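Local coordinates for protein NUDIX hydrolase (Alicyclobacillus acidocaldarius subsp. acidocaldarius, PDB 3QSJ) that probably hydrolyses phosphorus-containing acid anhydrides with the help of a divalent metal ion, as Nudix hydrolases do, at residues A[9-14]-A[77-82]; A[47-52]-A[73-78]; A[69-74]-A[153-158]; A[88-93]-A[129-134]. All coordinates share one frame; numbering follows the deposited sequence.

How the interactions relate
Three of the four contacts illustrate how the chemistry of a contact changes along a single helix. Interactions 1, 2 and 3 all hold helix 72-87 to one mixed sheet, through its neighbouring strands 7-18, 42-48 and 151-160. Interaction 1, nearest the centre of the chain, is buried and apolar, with the calcium site beside it. Interaction 2 is only partly buried and sets a threonine methyl against backbone carbonyls. Interaction 3, at the start of the helix, is a buried cluster of carboxylates round one arginine. Interaction 4 leaves the main sheet: the segment following the helix pairs with 129-134, and Leu91 and Phe131 reach back to Leu80 of interaction 1.

Interaction 1. Residues A[9-14]-A[77-82]; sequences KAATLV and VTALRE. With CA (calcium ion), chain B.
Ala11 and Leu13 point from the same side of strand 9-14 onto helix 77-82, and the contact between the two segments is apolar. CB of Ala11 lies 3.9 Å from CB of Ala79 and 3.9 Å from CG2 of Thr78. Ala79 also meets the next inward-pointing residue, its CB standing 4.0 Å from CB of Leu13, so the small methyl is wedged between two strand side chains. With residues this small at the crossing, the segment axes approach to 6.5 Å at an angle of 63°. Leu13 carries its CG anti to the backbone N (chi1 -166°), and its CD2 touches CD2 of Leu80 at 3.8 Å, although Leu80 leaves the helix on the side turned from the strand. Helix 72-87 is the helix of the Nudix box, and Arg81 and Glu82 open its REXXEEXG run. OE1 of Glu82 binds the calcium ion at 2.4 Å, in company with two waters, Gly46 and Glu86. Its other oxygen, OE2, receives NH1 of Arg81 at 2.9 Å from above the carboxylate plane, a salt bridge that should restrain the metal-binding group; Arg81 is itself tied to Asp53 and Glu85.

Interaction 2. Residues A[47-52]-A[73-78]; sequences GAADPS and PALAVT
Thr78 turns its two branches to different parts of segment 47-52. Its CG2, placed anti to the backbone N by a chi1 of -61°, faces the backbone where strand 42-48 ends: the methyl lies 3.3 Å from the carbonyl O of Gly47. The carbonyl O of Ala48 is 3.7 Å from the same CG2 of Thr78. The hydroxyl branch lies alongside Ala49, with OG1 3.8 Å from CB of that residue. No hydrogen bond joins the two segments here; OG1 is instead bonded to the carboxylate of Asp53 and to the carbonyl of Ala74 one helical turn back. Asp53 also takes the backbone N of Asp50, and so links helix and loop indirectly. One turn before Thr78, Leu75 adds a looser apolar touch, its CD2 4.2 Å from CB of Ala49.

Beyond Ala49 the chain turns into helix 51-58, with Asp50 as its N-cap. OD2 of Asp50 is gripped twice by Ser52, by the backbone N at 2.9 Å and by the hydroxyl OG at 2.7 Å. The two donors approach from opposite faces of the carboxylate, which should restrict its rotation. Gly47 adopts an extended backbone with positive phi (163°), in which a CB would collide with the preceding carbonyl.

Ala48 gives its carbonyl O to Arg81, further along the same helix as Thr78. Strand end, loop and helix together belong to the loop-helix-loop of a Nudix box, apparently lengthened here by an insertion that includes helix 51-58, with the calcium ligand Gly46 immediately before Gly47.

Interaction 3. Residues A[69-74]-A[153-158]; sequences DDDDPA and DTRFFL
A salt-bridge network at the start of the Nudix helix joins Arg155 of strand 153-158 to Asp69, Asp71 and Asp72. Arg155 is bent at both chi2 and chi3, which brings its guanidinium end-on to Asp71. NH1 reaches OD1 of Asp71 at 2.9 Å in a nearly straight bond (164°) lying in the guanidinium plane, while NH2 holds OD2 of Asp71 at 2.9 Å from the syn side. The grip is two-pronged but not coplanar, since the carboxylate and guanidinium planes stand 60° apart. NH1 is shared with Asp72, whose OD1 lies 2.8 Å from it, and here the planes are almost perpendicular (83°). Asp69 contributes charge alone, its OD2 being a long 4.0 Å from NH1 and well out of the guanidinium plane; its stronger partner is Arg138.

The acidic segment is itself held by internal bonds. A type I turn runs from Asp69 to Asp72, and OD2 of Asp72 accepts the backbone N of Asp69 at 2.9 Å, while also bonding Arg138. So many carboxylates close together would be expected to repel one another, an effect the two arginines probably offset. Beside the charged cluster, CZ of Phe157 lies 3.6 Å from the carbonyl O of Asp72 and also approaches the aspartate's side chain.

Strand 151-160 runs between strands 7-18 and 137-143 in the main sheet, the latter supplying Arg138. Helix 72-87 covers this part of it, with Leu75 touching both Arg155 and Phe157, and Ala76 also in contact with Phe157.

Interaction 4. Residues A[88-93]-A[129-134]; sequences GWLLAV and LAFDLG
The ring of Phe131 meets segment 88-93 chiefly through its edge. The carbonyl O of Leu91 lies in the ring plane, 3.3 Å from CD1, and CD2 of Leu90 comes to the same rim at CZ, 3.7 Å away. Val93 approaches obliquely, its CG2 3.5 Å from CE1 of the phenylalanine. Leu80 of helix 72-87 and Leu124 of helix 119-125 also pack on this ring. On its other branch, Val93 sets CG1 3.9 Å from CD1 of Leu129, the two side chains crossing at about a right angle.

Val93 and Phe131 are a non-hydrogen-bonded pair in a small two-stranded antiparallel sheet of strands 93-94 and 130-131, apart from the main one. It follows closely on Gly88, the glycine that ends the REXXEEXG run of the Nudix box and leaves the helix with positive phi. The backbone link is short: Asp132 N donates to Ala92 O at 2.6 Å, nearly along the C=O axis. The same oxygen accepts a CA-H contact from Phe131, with CA 3.2 Å away. Beyond the strand, OD1 of Asp132 receives the backbone N of Gly134 at 3.0 Å from above its carboxylate plane, an Asx turn that leads into a 3-10 segment.

Interaction 1. Residues A[9-14]-A[77-82]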
loop_
_atom_site.group_PDB
_atom_site.type_symbol
_atom_site.label_atom_id
_atom_site.label_comp_id
_atom_site.label_asym_id
_atom_site.label_seq_id
_atom_site.Cartn_x
_atom_site.Cartn_y
_atom_site.Cartn_z
ATOM N N LYS A 9 -2.757 -11.192 -9.639
ATOM C CA LYS A 9 -3.167 -9.794 -9.428
ATOM C C LYS A 9 -2.870 -9.368 -7.965
ATOM O O LYS A 9 -3.191 -10.105 -7.005
ATOM C CB LYS A 9 -4.661 -9.607 -9.703
ATOM C CG LYS A 9 -4.964 -9.648 -11.230
ATOM C CD LYS A 9 -4.641 -8.322 -11.881
ATOM C CE LYS A 9 -5.060 -8.360 -13.360
ATOM N NZ LYS A 9 -6.451 -8.884 -13.524
ATOM N N ALA A 10 -2.256 -8.195 -7.804
ATOM C CA ALA A 10 -1.877 -7.646 -6.493
ATOM C C ALA A 10 -1.935 -6.141 -6.533
ATOM O O ALA A 10 -2.092 -5.534 -7.617
ATOM C CB ALA A 10 -0.431 -8.071 -6.183
ATOM N N ALA A 11 -1.784 -5.533 -5.345
ATOM C CA ALA A 11 -1.740 -4.066 -5.260
ATOM C C ALA A 11 -0.947 -3.676 -4.089
ATOM O O ALA A 11 -0.820 -4.421 -3.090
ATOM C CB ALA A 11 -3.142 -3.471 -5.133
ATOM N N THR A 12 -0.371 -2.494 -4.210
ATOM C CA THR A 12 0.529 -1.933 -3.220
ATOM C C THR A 12 0.151 -0.489 -2.941
ATOM O O THR A 12 -0.152 0.256 -3.874
ATOM C CB THR A 12 1.970 -2.035 -3.762
ATOM O OG1 THR A 12 2.272 -3.419 -3.949
ATOM C CG2 THR A 12 2.966 -1.529 -2.750
ATOM N N LEU A 13 0.312 -0.076 -1.675
ATOM C CA LEU A 13 -0.016 1.293 -1.264
ATOM C C LEU A 13 1.231 2.007 -0.832
ATOM O O LEU A 13 1.962 1.559 0.061
ATOM C CB LEU A 13 -1.043 1.323 -0.113
ATOM C CG LEU A 13 -1.687 2.696 0.134
ATOM C CD1 LEU A 13 -2.378 3.202 -1.145
ATOM C CD2 LEU A 13 -2.664 2.599 1.344
ATOM N N VAL A 14 1.445 3.198 -1.428
ATOM C CA VAL A 14 2.613 4.021 -1.157
ATOM C C VAL A 14 2.040 5.158 -0.331
ATOM O O VAL A 14 1.356 6.049 -0.884
ATOM C CB VAL A 14 3.257 4.508 -2.479
ATOM C CG1 VAL A 14 4.526 5.339 -2.197
ATOM C CG2 VAL A 14 3.578 3.320 -3.403
ATOM N N VAL A 77 -8.779 -0.981 -3.159
ATOM C CA VAL A 77 -9.230 -1.659 -1.946
ATOM C C VAL A 77 -8.222 -2.714 -1.492
ATOM O O VAL A 77 -7.881 -2.763 -0.294
ATOM C CB VAL A 77 -10.676 -2.214 -2.105
ATOM C CG1 VAL A 77 -11.022 -3.104 -0.911
ATOM C CG2 VAL A 77 -11.680 -1.032 -2.168
ATOM N N THR A 78 -7.708 -3.527 -2.430
ATOM C CA THR A 78 -6.696 -4.550 -2.094
ATOM C C THR A 78 -5.564 -3.841 -1.370
ATOM O O THR A 78 -5.128 -4.279 -0.335
ATOM C CB THR A 78 -6.178 -5.253 -3.386
ATOM O OG1 THR A 78 -7.285 -5.897 -4.031
ATOM C CG2 THR A 78 -4.971 -6.203 -3.087
ATOM N N ALA A 79 -5.089 -2.740 -1.930
ATOM C CA ALA A 79 -3.969 -1.998 -1.340
ATOM C C ALA A 79 -4.273 -1.479 0.073
ATOM O O ALA A 79 -3.447 -1.635 0.984
ATOM C CB ALA A 79 -3.559 -0.864 -2.267
ATOM N N LEU A 80 -5.466 -0.922 0.251
ATOM C CA LEU A 80 -5.907 -0.364 1.549
ATOM C C LEU A 80 -6.058 -1.500 2.559
ATOM O O LEU A 80 -5.664 -1.347 3.727
ATOM C CB LEU A 80 -7.225 0.374 1.342
ATOM C CG LEU A 80 -7.041 1.729 0.651
ATOM C CD1 LEU A 80 -8.357 2.167 -0.017
ATOM C CD2 LEU A 80 -6.450 2.759 1.627
ATOM N N ARG A 81 -6.629 -2.604 2.142
ATOM C CA ARG A 81 -6.819 -3.729 3.068
ATOM C C ARG A 81 -5.468 -4.295 3.566
ATOM O O ARG A 81 -5.331 -4.591 4.750
ATOM C CB ARG A 81 -7.636 -4.870 2.401
ATOM C CG ARG A 81 -7.707 -6.164 3.295
ATOM C CD ARG A 81 -8.485 -7.333 2.632
ATOM N NE ARG A 81 -8.008 -7.591 1.261
ATOM C CZ ARG A 81 -6.852 -8.165 0.941
ATOM N NH1 ARG A 81 -6.017 -8.596 1.901
ATOM N NH2 ARG A 81 -6.516 -8.323 -0.340
ATOM N N GLU A 82 -4.538 -4.526 2.633
ATOM C CA GLU A 82 -3.216 -5.117 2.904
ATOM C C GLU A 82 -2.442 -4.177 3.831
ATOM O O GLU A 82 -1.779 -4.631 4.776
ATOM C CB GLU A 82 -2.473 -5.312 1.580
ATOM C CG GLU A 82 -3.024 -6.471 0.753
ATOM C CD GLU A 82 -2.675 -7.876 1.240
ATOM O OE1 GLU A 82 -1.651 -8.019 1.949
ATOM O OE2 GLU A 82 -3.356 -8.845 0.828
HETATM CA CA CA B . 0.623 -8.112 2.573
HETATM O O HOH W 1 0.339 -10.263 1.731
HETATM O O HOH W 2 -0.774 -8.549 4.578
#

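Interaction 2. Residues A[47-52]-A[73-78]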
loop_
_atom_site.group_PDB
_atom_site.type_symbol
_atom_site.label_atom_id
_atom_site.label_comp_id
_atom_site.label_asym_id
_atom_site.label_seq_id
_atom_site.Cartn_x
_atom_site.Cartn_y
_atom_site.Cartn_z
ATOM N N GLY A 47 -0.280 -6.704 -1.422
ATOM C CA GLY A 47 -0.461 -8.144 -1.512
ATOM C C GLY A 47 -1.489 -8.497 -2.550
ATOM O O GLY A 47 -1.983 -7.641 -3.290
ATOM N N ALA A 48 -1.815 -9.766 -2.579
ATOM C CA ALA A 48 -2.680 -10.359 -3.596
ATOM C C ALA A 48 -4.087 -9.913 -3.389
ATOM O O ALA A 48 -4.579 -9.800 -2.244
ATOM C CB ALA A 48 -2.581 -11.910 -3.536
ATOM N N ALA A 49 -4.790 -9.716 -4.531
ATOM C CA ALA A 49 -6.209 -9.404 -4.515
ATOM C C ALA A 49 -7.010 -10.533 -3.850
ATOM O O ALA A 49 -6.666 -11.711 -3.994
ATOM C CB ALA A 49 -6.733 -9.183 -5.956
ATOM N N ASP A 50 -8.080 -10.169 -3.127
ATOM C CA ASP A 50 -9.013 -11.123 -2.470
ATOM C C ASP A 50 -10.424 -10.853 -3.045
ATOM O O ASP A 50 -10.709 -9.694 -3.378
ATOM C CB ASP A 50 -9.006 -10.869 -0.954
ATOM C CG ASP A 50 -9.967 -11.734 -0.106
ATOM O OD1 ASP A 50 -9.601 -12.889 0.223
ATOM O OD2 ASP A 50 -11.125 -11.282 0.150
ATOM N N PRO A 51 -11.335 -11.855 -3.092
ATOM C CA PRO A 51 -12.691 -11.604 -3.652
ATOM C C PRO A 51 -13.450 -10.491 -2.954
ATOM O O PRO A 51 -14.176 -9.770 -3.631
ATOM C CB PRO A 51 -13.419 -12.935 -3.442
ATOM C CG PRO A 51 -12.297 -13.979 -3.445
ATOM C CD PRO A 51 -11.127 -13.296 -2.792
ATOM N N SER A 52 -13.299 -10.333 -1.603
ATOM C CA SER A 52 -14.069 -9.273 -0.912
ATOM C C SER A 52 -13.614 -7.871 -1.334
ATOM O O SER A 52 -14.299 -6.916 -1.001
ATOM C CB SER A 52 -14.013 -9.409 0.615
ATOM O OG SER A 52 -12.684 -9.288 1.116
ATOM N N PRO A 73 -10.732 0.331 -8.930
ATOM C CA PRO A 73 -11.359 0.497 -7.589
ATOM C C PRO A 73 -11.126 -0.735 -6.738
ATOM O O PRO A 73 -10.755 -0.573 -5.589
ATOM C CB PRO A 73 -12.861 0.663 -7.901
ATOM C CG PRO A 73 -12.844 1.376 -9.288
ATOM C CD PRO A 73 -11.712 0.599 -10.022
ATOM N N ALA A 74 -11.326 -1.947 -7.274
ATOM C CA ALA A 74 -11.090 -3.158 -6.457
ATOM C C ALA A 74 -9.637 -3.232 -6.019
ATOM O O ALA A 74 -9.378 -3.573 -4.873
ATOM C CB ALA A 74 -11.438 -4.429 -7.231
ATOM N N LEU A 75 -8.680 -2.965 -6.924
ATOM C CA LEU A 75 -7.243 -3.051 -6.550
ATOM C C LEU A 75 -6.838 -1.965 -5.528
ATOM O O LEU A 75 -5.986 -2.222 -4.672
ATOM C CB LEU A 75 -6.363 -3.057 -7.840
ATOM C CG LEU A 75 -6.504 -4.434 -8.521
ATOM C CD1 LEU A 75 -5.932 -4.433 -9.897
ATOM C CD2 LEU A 75 -5.779 -5.521 -7.707
ATOM N N ALA A 76 -7.504 -0.790 -5.564
ATOM C CA ALA A 76 -7.277 0.278 -4.559
ATOM C C ALA A 76 -7.666 -0.275 -3.202
ATOM O O ALA A 76 -6.916 -0.129 -2.233
ATOM C CB ALA A 76 -8.106 1.530 -4.857
ATOM N N VAL A 77 -8.779 -0.981 -3.159
ATOM C CA VAL A 77 -9.230 -1.659 -1.946
ATOM C C VAL A 77 -8.222 -2.714 -1.492
ATOM O O VAL A 77 -7.881 -2.763 -0.294
ATOM C CB VAL A 77 -10.676 -2.214 -2.105
ATOM C CG1 VAL A 77 -11.022 -3.104 -0.911
ATOM C CG2 VAL A 77 -11.680 -1.032 -2.168
ATOM N N THR A 78 -7.708 -3.527 -2.430
ATOM C CA THR A 78 -6.696 -4.550 -2.094
ATOM C C THR A 78 -5.564 -3.841 -1.370
ATOM O O THR A 78 -5.128 -4.279 -0.335
ATOM C CB THR A 78 -6.178 -5.253 -3.386
ATOM O OG1 THR A 78 -7.285 -5.897 -4.031
ATOM C CG2 THR A 78 -4.971 -6.203 -3.087
#

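Interaction 3. Residues A[69-74]-A[153-158]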
loop_
_atom_site.group_PDB
_atom_site.type_symbol
_atom_site.label_atom_id
_atom_site.label_comp_id
_atom_site.label_asym_id
_atom_site.label_seq_id
_atom_site.Cartn_x
_atom_site.Cartn_y
_atom_site.Cartn_z
ATOM N N ASP A 69 -8.666 1.688 -15.499
ATOM C CA ASP A 69 -9.270 0.388 -15.785
ATOM C C ASP A 69 -10.387 0.017 -14.822
ATOM O O ASP A 69 -10.438 0.525 -13.697
ATOM C CB ASP A 69 -8.138 -0.664 -15.739
ATOM C CG ASP A 69 -7.074 -0.511 -16.801
ATOM O OD1 ASP A 69 -7.415 -0.561 -17.991
ATOM O OD2 ASP A 69 -5.904 -0.405 -16.450
ATOM N N ASP A 70 -11.298 -0.885 -15.264
ATOM C CA ASP A 70 -12.446 -1.222 -14.421
ATOM C C ASP A 70 -12.102 -1.866 -13.122
ATOM O O ASP A 70 -12.894 -1.778 -12.166
ATOM C CB ASP A 70 -13.495 -2.030 -15.184
ATOM C CG ASP A 70 -14.164 -1.227 -16.315
ATOM O OD1 ASP A 70 -14.287 0.023 -16.178
ATOM O OD2 ASP A 70 -14.574 -1.845 -17.309
ATOM N N ASP A 71 -10.899 -2.493 -13.055
ATOM C CA ASP A 71 -10.455 -3.129 -11.813
ATOM C C ASP A 71 -9.654 -2.206 -10.863
ATOM O O ASP A 71 -9.308 -2.622 -9.775
ATOM C CB ASP A 71 -9.687 -4.417 -12.143
ATOM C CG ASP A 71 -8.430 -4.212 -12.973
ATOM O OD1 ASP A 71 -8.266 -3.101 -13.554
ATOM O OD2 ASP A 71 -7.572 -5.134 -12.988
ATOM N N ASP A 72 -9.436 -0.938 -11.233
ATOM C CA ASP A 72 -8.702 -0.003 -10.358
ATOM C C ASP A 72 -9.383 0.191 -9.010
ATOM O O ASP A 72 -8.699 0.140 -7.990
ATOM C CB ASP A 72 -8.423 1.338 -11.068
ATOM C CG ASP A 72 -7.177 1.252 -11.922
ATOM O OD1 ASP A 72 -6.198 0.525 -11.508
ATOM O OD2 ASP A 72 -7.151 1.900 -13.003
ATOM N N PRO A 73 -10.732 0.331 -8.930
ATOM C CA PRO A 73 -11.359 0.497 -7.589
ATOM C C PRO A 73 -11.126 -0.735 -6.738
ATOM O O PRO A 73 -10.755 -0.573 -5.589
ATOM C CB PRO A 73 -12.861 0.663 -7.901
ATOM C CG PRO A 73 -12.844 1.376 -9.288
ATOM C CD PRO A 73 -11.712 0.599 -10.022
ATOM N N ALA A 74 -11.326 -1.947 -7.274
ATOM C CA ALA A 74 -11.090 -3.158 -6.457
ATOM C C ALA A 74 -9.637 -3.232 -6.019
ATOM O O ALA A 74 -9.378 -3.573 -4.873
ATOM C CB ALA A 74 -11.438 -4.429 -7.231
ATOM N N ASP A 153 0.964 -9.166 -11.074
ATOM C CA ASP A 153 0.600 -8.031 -11.933
ATOM C C ASP A 153 0.110 -7.045 -10.908
ATOM O O ASP A 153 -0.999 -7.204 -10.369
ATOM C CB ASP A 153 -0.511 -8.470 -12.871
ATOM C CG ASP A 153 -1.016 -7.401 -13.804
ATOM O OD1 ASP A 153 -0.752 -6.220 -13.552
ATOM O OD2 ASP A 153 -1.672 -7.754 -14.787
ATOM N N THR A 154 0.981 -6.094 -10.529
ATOM C CA THR A 154 0.737 -5.261 -9.344
ATOM C C THR A 154 0.353 -3.837 -9.669
ATOM O O THR A 154 1.044 -3.184 -10.464
ATOM C CB THR A 154 2.006 -5.257 -8.497
ATOM O OG1 THR A 154 2.370 -6.626 -8.192
ATOM C CG2 THR A 154 1.800 -4.438 -7.154
ATOM N N ARG A 155 -0.739 -3.368 -9.060
ATOM C CA ARG A 155 -1.265 -2.016 -9.248
ATOM C C ARG A 155 -0.739 -1.185 -8.092
ATOM O O ARG A 155 -0.927 -1.566 -6.953
ATOM C CB ARG A 155 -2.798 -2.023 -9.240
ATOM C CG ARG A 155 -3.435 -0.909 -10.115
ATOM C CD ARG A 155 -3.214 -1.069 -11.645
ATOM N NE ARG A 155 -3.543 -2.406 -12.120
ATOM C CZ ARG A 155 -4.722 -2.778 -12.655
ATOM N NH1 ARG A 155 -5.722 -1.899 -12.771
ATOM N NH2 ARG A 155 -4.920 -4.028 -13.027
ATOM N N PHE A 156 -0.110 -0.046 -8.367
ATOM C CA PHE A 156 0.457 0.806 -7.317
ATOM C C PHE A 156 -0.450 2.079 -7.141
ATOM O O PHE A 156 -0.799 2.762 -8.097
ATOM C CB PHE A 156 1.872 1.309 -7.759
ATOM C CG PHE A 156 2.921 0.233 -7.585
ATOM C CD1 PHE A 156 3.775 0.256 -6.496
ATOM C CD2 PHE A 156 2.952 -0.872 -8.433
ATOM C CE1 PHE A 156 4.712 -0.793 -6.273
ATOM C CE2 PHE A 156 3.889 -1.929 -8.207
ATOM C CZ PHE A 156 4.734 -1.878 -7.127
ATOM N N PHE A 157 -0.744 2.401 -5.897
ATOM C CA PHE A 157 -1.537 3.553 -5.524
ATOM C C PHE A 157 -0.732 4.374 -4.552
ATOM O O PHE A 157 0.040 3.832 -3.707
ATOM C CB PHE A 157 -2.880 3.115 -4.863
ATOM C CG PHE A 157 -3.761 2.445 -5.878
ATOM C CD1 PHE A 157 -4.570 3.204 -6.729
ATOM C CD2 PHE A 157 -3.790 1.063 -5.981
ATOM C CE1 PHE A 157 -5.401 2.570 -7.665
ATOM C CE2 PHE A 157 -4.599 0.435 -6.939
ATOM C CZ PHE A 157 -5.304 1.206 -7.850
ATOM N N LEU A 158 -0.989 5.664 -4.604
ATOM C CA LEU A 158 -0.356 6.618 -3.690
ATOM C C LEU A 158 -1.449 7.301 -2.830
ATOM O O LEU A 158 -2.519 7.613 -3.357
ATOM C CB LEU A 158 0.334 7.701 -4.569
ATOM C CG LEU A 158 1.072 8.796 -3.811
ATOM C CD1 LEU A 158 2.444 8.237 -3.305
ATOM C CD2 LEU A 158 1.411 9.977 -4.766
#

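Interaction 4. Residues A[88-93]-A[129-134]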
loop_
_atom_site.group_PDB
_atom_site.type_symbol
_atom_site.label_atom_id
_atom_site.label_comp_id
_atom_site.label_asym_id
_atom_site.label_seq_id
_atom_site.Cartn_x
_atom_site.Cartn_y
_atom_site.Cartn_z
ATOM N N GLY A 88 -1.603 -1.701 10.706
ATOM C CA GLY A 88 -2.623 -1.384 11.718
ATOM C C GLY A 88 -3.359 -0.065 11.568
ATOM O O GLY A 88 -3.917 0.457 12.550
ATOM N N TRP A 89 -3.286 0.539 10.383
ATOM C CA TRP A 89 -4.042 1.781 10.137
ATOM C C TRP A 89 -4.958 1.531 8.927
ATOM O O TRP A 89 -4.488 1.026 7.882
ATOM C CB TRP A 89 -3.119 2.983 9.826
ATOM C CG TRP A 89 -2.314 3.439 11.030
ATOM C CD1 TRP A 89 -1.128 2.923 11.460
ATOM C CD2 TRP A 89 -2.617 4.528 11.916
ATOM N NE1 TRP A 89 -0.730 3.542 12.626
ATOM C CE2 TRP A 89 -1.629 4.528 12.933
ATOM C CE3 TRP A 89 -3.694 5.425 12.022
ATOM C CZ2 TRP A 89 -1.631 5.460 13.985
ATOM C CZ3 TRP A 89 -3.664 6.378 13.022
ATOM C CH2 TRP A 89 -2.625 6.412 13.967
ATOM N N LEU A 90 -6.215 1.979 9.038
ATOM C CA LEU A 90 -7.148 1.959 7.906
ATOM C C LEU A 90 -7.149 3.319 7.377
ATOM O O LEU A 90 -7.589 4.264 8.071
ATOM C CB LEU A 90 -8.599 1.620 8.301
ATOM C CG LEU A 90 -8.997 0.181 8.261
ATOM C CD1 LEU A 90 -10.337 -0.044 8.977
ATOM C CD2 LEU A 90 -9.030 -0.358 6.834
ATOM N N LEU A 91 -6.656 3.463 6.155
ATOM C CA LEU A 91 -6.582 4.744 5.471
ATOM C C LEU A 91 -7.819 4.995 4.660
ATOM O O LEU A 91 -8.469 4.047 4.186
ATOM C CB LEU A 91 -5.385 4.776 4.508
ATOM C CG LEU A 91 -4.028 5.077 5.158
ATOM C CD1 LEU A 91 -3.677 4.068 6.142
ATOM C CD2 LEU A 91 -2.997 5.086 4.169
ATOM N N ALA A 92 -8.113 6.300 4.453
ATOM C CA ALA A 92 -9.209 6.734 3.540
ATOM C C ALA A 92 -10.569 6.122 3.862
ATOM O O ALA A 92 -11.364 5.899 2.965
ATOM C CB ALA A 92 -8.828 6.404 2.077
ATOM N N VAL A 93 -10.878 5.989 5.125
ATOM C CA VAL A 93 -12.210 5.485 5.536
ATOM C C VAL A 93 -13.090 6.683 5.920
ATOM O O VAL A 93 -12.602 7.650 6.571
ATOM C CB VAL A 93 -12.077 4.437 6.670
ATOM C CG1 VAL A 93 -13.439 4.072 7.308
ATOM C CG2 VAL A 93 -11.398 3.164 6.131
ATOM N N LEU A 129 -19.385 1.985 7.112
ATOM C CA LEU A 129 -18.222 2.715 6.588
ATOM C C LEU A 129 -17.743 2.190 5.232
ATOM O O LEU A 129 -17.983 1.019 4.901
ATOM C CB LEU A 129 -17.069 2.584 7.617
ATOM C CG LEU A 129 -17.316 3.181 8.999
ATOM C CD1 LEU A 129 -16.128 2.949 9.867
ATOM C CD2 LEU A 129 -17.716 4.627 8.913
ATOM N N ALA A 130 -16.949 3.013 4.495
ATOM C CA ALA A 130 -16.350 2.502 3.274
ATOM C C ALA A 130 -15.185 3.366 2.952
ATOM O O ALA A 130 -14.996 4.429 3.604
ATOM C CB ALA A 130 -17.382 2.485 2.110
ATOM N N PHE A 131 -14.410 2.932 1.950
ATOM C CA PHE A 131 -13.212 3.695 1.561
ATOM C C PHE A 131 -13.562 4.860 0.655
ATOM O O PHE A 131 -14.428 4.721 -0.221
ATOM C CB PHE A 131 -12.261 2.797 0.808
ATOM C CG PHE A 131 -11.631 1.769 1.727
ATOM C CD1 PHE A 131 -10.763 2.166 2.749
ATOM C CD2 PHE A 131 -11.962 0.416 1.612
ATOM C CE1 PHE A 131 -10.106 1.233 3.547
ATOM C CE2 PHE A 131 -11.338 -0.538 2.434
ATOM C CZ PHE A 131 -10.405 -0.128 3.395
ATOM N N ASP A 132 -12.828 5.970 0.810
ATOM C CA ASP A 132 -12.980 7.104 -0.121
ATOM C C ASP A 132 -11.804 6.874 -1.098
ATOM O O ASP A 132 -10.640 7.261 -0.828
ATOM C CB ASP A 132 -12.824 8.447 0.644
ATOM C CG ASP A 132 -12.866 9.632 -0.331
ATOM O OD1 ASP A 132 -13.013 9.388 -1.572
ATOM O OD2 ASP A 132 -12.758 10.807 0.148
ATOM N N LEU A 133 -12.108 6.261 -2.236
ATOM C CA LEU A 133 -11.067 5.973 -3.243
ATOM C C LEU A 133 -10.493 7.239 -3.925
ATOM O O LEU A 133 -9.394 7.182 -4.482
ATOM C CB LEU A 133 -11.643 5.016 -4.286
ATOM C CG LEU A 133 -12.059 3.661 -3.676
ATOM C CD1 LEU A 133 -12.652 2.717 -4.758
ATOM C CD2 LEU A 133 -10.889 3.009 -2.849
ATOM N N GLY A 134 -11.184 8.360 -3.767
ATOM C CA GLY A 134 -10.750 9.646 -4.282
ATOM C C GLY A 134 -9.445 10.109 -3.618
ATOM O O GLY A 134 -8.765 11.022 -4.117
#